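Local coordinates for cytidylyltransferase (PDB 6OEW), which probably transfers a cytidylyl group from CTP to an acceptor, as expected of a metal-binding nucleotidyltransferase with a GT-A-type fold, at residues I15-G20 / D65-I70; V54-T59 / N74-F79. One frame throughout, in Å; residues are numbered along the deposited sequence.

Contact 1 of 2, residues I15-G20 / D65-I70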
loop_
_atom_site.group_PDB
_atom_site.type_symbol
_atom_site.label_atom_id
_atom_site.label_comp_id
_atom_site.label_asym_id
_atom_site.label_seq_id
_atom_site.Cartn_x
_atom_site.Cartn_y
_atom_site.Cartn_z
ATOM N N ILE A 15 1.425 -6.931 -0.428
ATOM C CA ILE A 15 0.993 -6.061 0.659
ATOM C C ILE A 15 1.667 -6.504 1.945
ATOM O O ILE A 15 1.406 -7.608 2.451
ATOM C CB ILE A 15 -0.530 -6.096 0.836
ATOM C CG1 ILE A 15 -1.239 -5.931 -0.510
ATOM C CG2 ILE A 15 -0.984 -5.027 1.848
ATOM C CD1 ILE A 15 -2.634 -6.425 -0.424
ATOM N N GLN A 16 2.484 -5.633 2.519
ATOM C CA GLN A 16 3.077 -5.932 3.814
ATOM C C GLN A 16 2.120 -5.520 4.927
ATOM O O GLN A 16 1.573 -4.409 4.926
ATOM C CB GLN A 16 4.436 -5.245 3.972
ATOM C CG GLN A 16 4.389 -3.741 3.835
ATOM C CD GLN A 16 5.716 -3.100 4.191
ATOM O OE1 GLN A 16 6.573 -2.909 3.338
ATOM N NE2 GLN A 16 5.889 -2.772 5.474
ATOM N N ALA A 17 1.884 -6.435 5.859
ATOM C CA ALA A 17 0.964 -6.154 6.953
ATOM C C ALA A 17 1.359 -7.020 8.130
ATOM O O ALA A 17 1.812 -8.151 7.948
ATOM C CB ALA A 17 -0.494 -6.448 6.581
ATOM N N ARG A 18 1.202 -6.477 9.337
ATOM C CA ARG A 18 1.488 -7.244 10.541
ATOM C C ARG A 18 0.684 -6.680 11.703
ATOM O O ARG A 18 0.328 -5.496 11.720
ATOM C CB ARG A 18 2.982 -7.233 10.915
ATOM C CG ARG A 18 3.462 -5.876 11.414
ATOM C CD ARG A 18 4.964 -5.873 11.640
ATOM N NE ARG A 18 5.352 -6.739 12.754
ATOM C CZ ARG A 18 6.590 -6.848 13.228
ATOM N NH1 ARG A 18 7.578 -6.158 12.674
ATOM N NH2 ARG A 18 6.840 -7.655 14.261
ATOM N N MET A 19 0.407 -7.557 12.676
ATOM C CA MET A 19 -0.322 -7.150 13.872
ATOM C C MET A 19 0.546 -6.272 14.759
ATOM O O MET A 19 0.075 -5.265 15.299
ATOM C CB MET A 19 -0.799 -8.390 14.646
ATOM C CG MET A 19 -1.953 -9.147 13.932
ATOM S SD MET A 19 -3.515 -8.228 13.975
ATOM C CE MET A 19 -3.953 -8.526 15.720
ATOM N N GLY A 20 1.823 -6.617 14.894
ATOM C CA GLY A 20 2.723 -5.858 15.746
ATOM C C GLY A 20 3.283 -4.624 15.071
ATOM O O GLY A 20 4.492 -4.372 15.144
ATOM N N ASP A 65 -0.724 -15.056 12.886
ATOM C CA ASP A 65 -1.770 -15.996 12.510
ATOM C C ASP A 65 -3.055 -15.242 12.190
ATOM O O ASP A 65 -3.812 -15.642 11.298
ATOM C CB ASP A 65 -2.022 -17.010 13.632
ATOM C CG ASP A 65 -0.833 -17.941 13.882
ATOM O OD1 ASP A 65 0.226 -17.805 13.221
ATOM O OD2 ASP A 65 -0.959 -18.802 14.775
ATOM N N LYS A 66 -3.308 -14.142 12.901
ATOM C CA LYS A 66 -4.490 -13.334 12.621
ATOM C C LYS A 66 -4.414 -12.732 11.222
ATOM O O LYS A 66 -5.398 -12.757 10.475
ATOM C CB LYS A 66 -4.636 -12.244 13.684
ATOM C CG LYS A 66 -5.900 -11.404 13.552
ATOM C CD LYS A 66 -7.135 -12.273 13.646
ATOM C CE LYS A 66 -8.395 -11.456 13.434
ATOM N NZ LYS A 66 -9.585 -12.317 13.174
ATOM N N THR A 67 -3.247 -12.195 10.852
ATOM C CA THR A 67 -3.042 -11.647 9.505
ATOM C C THR A 67 -3.239 -12.719 8.443
ATOM O O THR A 67 -3.928 -12.493 7.434
ATOM C CB THR A 67 -1.637 -11.029 9.419
ATOM O OG1 THR A 67 -1.395 -10.257 10.615
ATOM C CG2 THR A 67 -1.478 -10.101 8.176
ATOM N N GLU A 68 -2.646 -13.896 8.649
ATOM C CA GLU A 68 -2.874 -14.992 7.716
ATOM C C GLU A 68 -4.360 -15.333 7.630
ATOM O O GLU A 68 -4.892 -15.557 6.530
ATOM C CB GLU A 68 -2.048 -16.211 8.132
ATOM C CG GLU A 68 -2.269 -17.424 7.257
ATOM C CD GLU A 68 -1.547 -18.647 7.756
ATOM O OE1 GLU A 68 -0.854 -18.559 8.800
ATOM O OE2 GLU A 68 -1.682 -19.705 7.111
ATOM N N GLU A 69 -5.055 -15.339 8.775
ATOM C CA GLU A 69 -6.477 -15.680 8.795
ATOM C C GLU A 69 -7.294 -14.692 7.969
ATOM O O GLU A 69 -8.191 -15.087 7.208
ATOM C CB GLU A 69 -7.003 -15.716 10.229
ATOM C CG GLU A 69 -8.528 -15.605 10.313
ATOM C CD GLU A 69 -9.050 -15.386 11.742
ATOM O OE1 GLU A 69 -8.376 -15.805 12.708
ATOM O OE2 GLU A 69 -10.137 -14.785 11.888
ATOM N N ILE A 70 -7.005 -13.399 8.124
ATOM C CA ILE A 70 -7.720 -12.372 7.380
ATOM C C ILE A 70 -7.455 -12.525 5.883
ATOM O O ILE A 70 -8.387 -12.498 5.068
ATOM C CB ILE A 70 -7.325 -10.975 7.897
ATOM C CG1 ILE A 70 -7.873 -10.736 9.311
ATOM C CG2 ILE A 70 -7.785 -9.867 6.928
ATOM C CD1 ILE A 70 -7.299 -9.490 9.968
#

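Contact 2 of 2, residues V54-T59 / N74-F79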
loop_
_atom_site.group_PDB
_atom_site.type_symbol
_atom_site.label_atom_id
_atom_site.label_comp_id
_atom_site.label_asym_id
_atom_site.label_seq_id
_atom_site.Cartn_x
_atom_site.Cartn_y
_atom_site.Cartn_z
ATOM N N VAL A 54 -2.405 -11.025 -5.836
ATOM C CA VAL A 54 -2.277 -10.313 -4.574
ATOM C C VAL A 54 -1.716 -11.296 -3.561
ATOM O O VAL A 54 -2.185 -12.439 -3.478
ATOM C CB VAL A 54 -3.633 -9.758 -4.105
ATOM C CG1 VAL A 54 -3.524 -9.170 -2.723
ATOM C CG2 VAL A 54 -4.120 -8.688 -5.066
ATOM N N VAL A 55 -0.690 -10.875 -2.830
ATOM C CA VAL A 55 -0.122 -11.665 -1.741
ATOM C C VAL A 55 0.007 -10.756 -0.527
ATOM O O VAL A 55 0.472 -9.615 -0.649
ATOM C CB VAL A 55 1.251 -12.263 -2.106
ATOM C CG1 VAL A 55 1.675 -13.323 -1.063
ATOM C CG2 VAL A 55 1.257 -12.835 -3.571
ATOM N N VAL A 56 -0.403 -11.253 0.640
ATOM C CA VAL A 56 -0.138 -10.565 1.900
ATOM C C VAL A 56 1.167 -11.106 2.470
ATOM O O VAL A 56 1.338 -12.325 2.637
ATOM C CB VAL A 56 -1.297 -10.746 2.896
ATOM C CG1 VAL A 56 -0.915 -10.210 4.288
ATOM C CG2 VAL A 56 -2.565 -10.058 2.393
ATOM N N LEU A 57 2.098 -10.201 2.751
ATOM C CA LEU A 57 3.410 -10.543 3.270
ATOM C C LEU A 57 3.415 -10.153 4.742
ATOM O O LEU A 57 3.355 -8.964 5.067
ATOM C CB LEU A 57 4.511 -9.796 2.539
ATOM C CG LEU A 57 5.032 -10.323 1.194
ATOM C CD1 LEU A 57 3.879 -10.544 0.209
ATOM C CD2 LEU A 57 6.042 -9.323 0.675
ATOM N N THR A 58 3.541 -11.137 5.627
ATOM C CA THR A 58 3.511 -10.825 7.053
ATOM C C THR A 58 4.675 -11.547 7.735
ATOM O O THR A 58 5.594 -12.019 7.054
ATOM C CB THR A 58 2.135 -11.195 7.636
ATOM O OG1 THR A 58 2.005 -10.687 8.981
ATOM C CG2 THR A 58 1.916 -12.715 7.618
ATOM N N THR A 59 4.697 -11.600 9.067
ATOM C CA THR A 59 5.800 -12.238 9.769
ATOM C C THR A 59 5.423 -13.659 10.170
ATOM O O THR A 59 4.276 -14.088 10.043
ATOM C CB THR A 59 6.219 -11.467 11.037
ATOM O OG1 THR A 59 5.411 -11.919 12.125
ATOM C CG2 THR A 59 6.019 -9.950 10.864
ATOM N N ASN A 74 -10.203 -13.810 2.701
ATOM C CA ASN A 74 -10.376 -13.040 1.483
ATOM C C ASN A 74 -9.792 -13.723 0.254
ATOM O O ASN A 74 -9.711 -13.100 -0.805
ATOM C CB ASN A 74 -9.745 -11.660 1.666
ATOM C CG ASN A 74 -10.580 -10.757 2.523
ATOM O OD1 ASN A 74 -11.490 -10.098 2.027
ATOM N ND2 ASN A 74 -10.293 -10.725 3.819
ATOM N N GLY A 75 -9.352 -14.974 0.379
ATOM C CA GLY A 75 -8.909 -15.733 -0.778
ATOM C C GLY A 75 -7.647 -15.235 -1.449
ATOM O O GLY A 75 -7.497 -15.414 -2.655
ATOM N N VAL A 76 -6.724 -14.626 -0.706
ATOM C CA VAL A 76 -5.462 -14.204 -1.297
ATOM C C VAL A 76 -4.342 -15.046 -0.693
ATOM O O VAL A 76 -4.520 -15.733 0.314
ATOM C CB VAL A 76 -5.214 -12.687 -1.122
ATOM C CG1 VAL A 76 -6.453 -11.881 -1.565
ATOM C CG2 VAL A 76 -4.894 -12.377 0.261
ATOM N N SER A 77 -3.187 -15.038 -1.352
ATOM C CA SER A 77 -2.082 -15.845 -0.864
ATOM C C SER A 77 -1.346 -15.110 0.237
ATOM O O SER A 77 -1.496 -13.900 0.416
ATOM C CB SER A 77 -1.124 -16.188 -2.003
ATOM O OG SER A 77 -1.818 -16.894 -3.011
ATOM N N VAL A 78 -0.553 -15.868 1.001
ATOM C CA VAL A 78 0.135 -15.349 2.173
ATOM C C VAL A 78 1.579 -15.806 2.143
ATOM O O VAL A 78 1.856 -16.990 1.919
ATOM C CB VAL A 78 -0.502 -15.843 3.485
ATOM C CG1 VAL A 78 0.266 -15.266 4.668
ATOM C CG2 VAL A 78 -1.960 -15.448 3.557
ATOM N N PHE A 79 2.494 -14.881 2.417
ATOM C CA PHE A 79 3.901 -15.204 2.583
ATOM C C PHE A 79 4.328 -14.740 3.970
ATOM O O PHE A 79 4.105 -13.584 4.333
ATOM C CB PHE A 79 4.778 -14.540 1.511
ATOM C CG PHE A 79 6.213 -14.883 1.672
ATOM C CD1 PHE A 79 6.718 -16.044 1.102
ATOM C CD2 PHE A 79 7.046 -14.107 2.465
ATOM C CE1 PHE A 79 8.040 -16.410 1.297
ATOM C CE2 PHE A 79 8.376 -14.475 2.672
ATOM C CZ PHE A 79 8.863 -15.632 2.092
HETATM O O HOH W 1 -3.908 -14.201 -4.321
#

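Contact 1 of 2, residues I15-G20 / D65-I70
Arg18 meets helix 65-73 through its backbone, with CA 4.2 Å from Thr67 OG1; its CB points away from the helix, and Gly20 O sits over one face of its guanidinium, 3.4 Å from the plane and displaced from the centre. On the helix, the carboxylate of Glu69 takes a salt bridge at OE2 from Lys66 NZ, which arrives from above the plane, 61° out of it. This bond draws the ammonium end of Lys66 along the helix, and its CB and CG are left as the apolar surface for Met19. With both chi2 and chi3 bent (-71° and -75°), Met19 curls its thioether back across that surface, bringing SD to 4.0 Å from Lys66 CG, with CE also close. Met19 CG lies 3.5 Å from Thr67 OG1, the two side chains running past each other in opposite directions. Thr67 presents its other branch to Ala17: CG2 lies 3.8 Å from Ala17 O and 4.1 Å from Ala17 CB. No hydrogen bond crosses directly; instead Asp64 OD1 is bonded to both Met19 N and Thr67 OG1, tying the loop to the start of the helix. The side chain of Ala17 is about 8 Å from that of Asp108, a magnesium-binding residue, which places the loop near what is probably the active site. Behind the contact, Thr67 and Ile70 pack on Leu38 of helix 37-45, while Thr67 also rests against Val56 of strand 54-59, next to the strand 11-16 from which the loop emerges.

Contact 2 of 2, residues V54-T59 / N74-F79
Val56 and Val76 cross at an angle, with their CG2 methyls 3.9 Å apart, and Val54 meets Val76 in the same manner through the CG1 atoms. Val76, with chi1 -50°, thus spreads one methyl to each of the two strand valines. On the face of the sheet bearing Val55, Leu57, Ser77 and Phe79, Val55 CG1 sits 3.5 Å from Ser77 O and also reaches Phe79 CB. Leu57 CG packs at 4.2 Å on Phe79 CB and approaches the ring obliquely, while the ring extends beyond strand 54-59. The backbones pair in parallel register: Val56 N donates to Ser77 O, Phe79 N to Val56 O (2.8 Å), and Thr58 N to Phe79 O. Near the start of this ladder a water takes the place of a direct bond, donating to Val54 O at 2.6 Å and accepting from Ser77 N. Gly75, at positive phi, completes the Schellman motif that ends helix 65-73 and turns the chain into the strand. The pair thus closes a beta-alpha-beta unit: Ala71 of that helix packs on Val56, Val76 and Val78, helix 86-96 meets Leu57 and Phe79 on the other face, and strand 77-81 is an edge strand of the sheet.

How the contacts relate
The centres of the two contacts lie about 8 Å apart, and their segments alternate along the chain in the order 15-20, 54-59, 65-70, 74-79. Both reach the same sheet, in which strands 11-16, 54-59 and 77-81 are parallel neighbours, and helix 65-73 joins the last two. Strand 54-59 is therefore the common element: Ile15 O probably accepts from Leu57 N (2.7 Å), and Thr58 OG1 is hydrogen-bonded to Ala17 O while also packing on Thr67 CG2. Contact 2 forms one edge of the sheet, whereas contact 1 holds the loop beyond strand 11-16 against the helix, toward the side where magnesium binds.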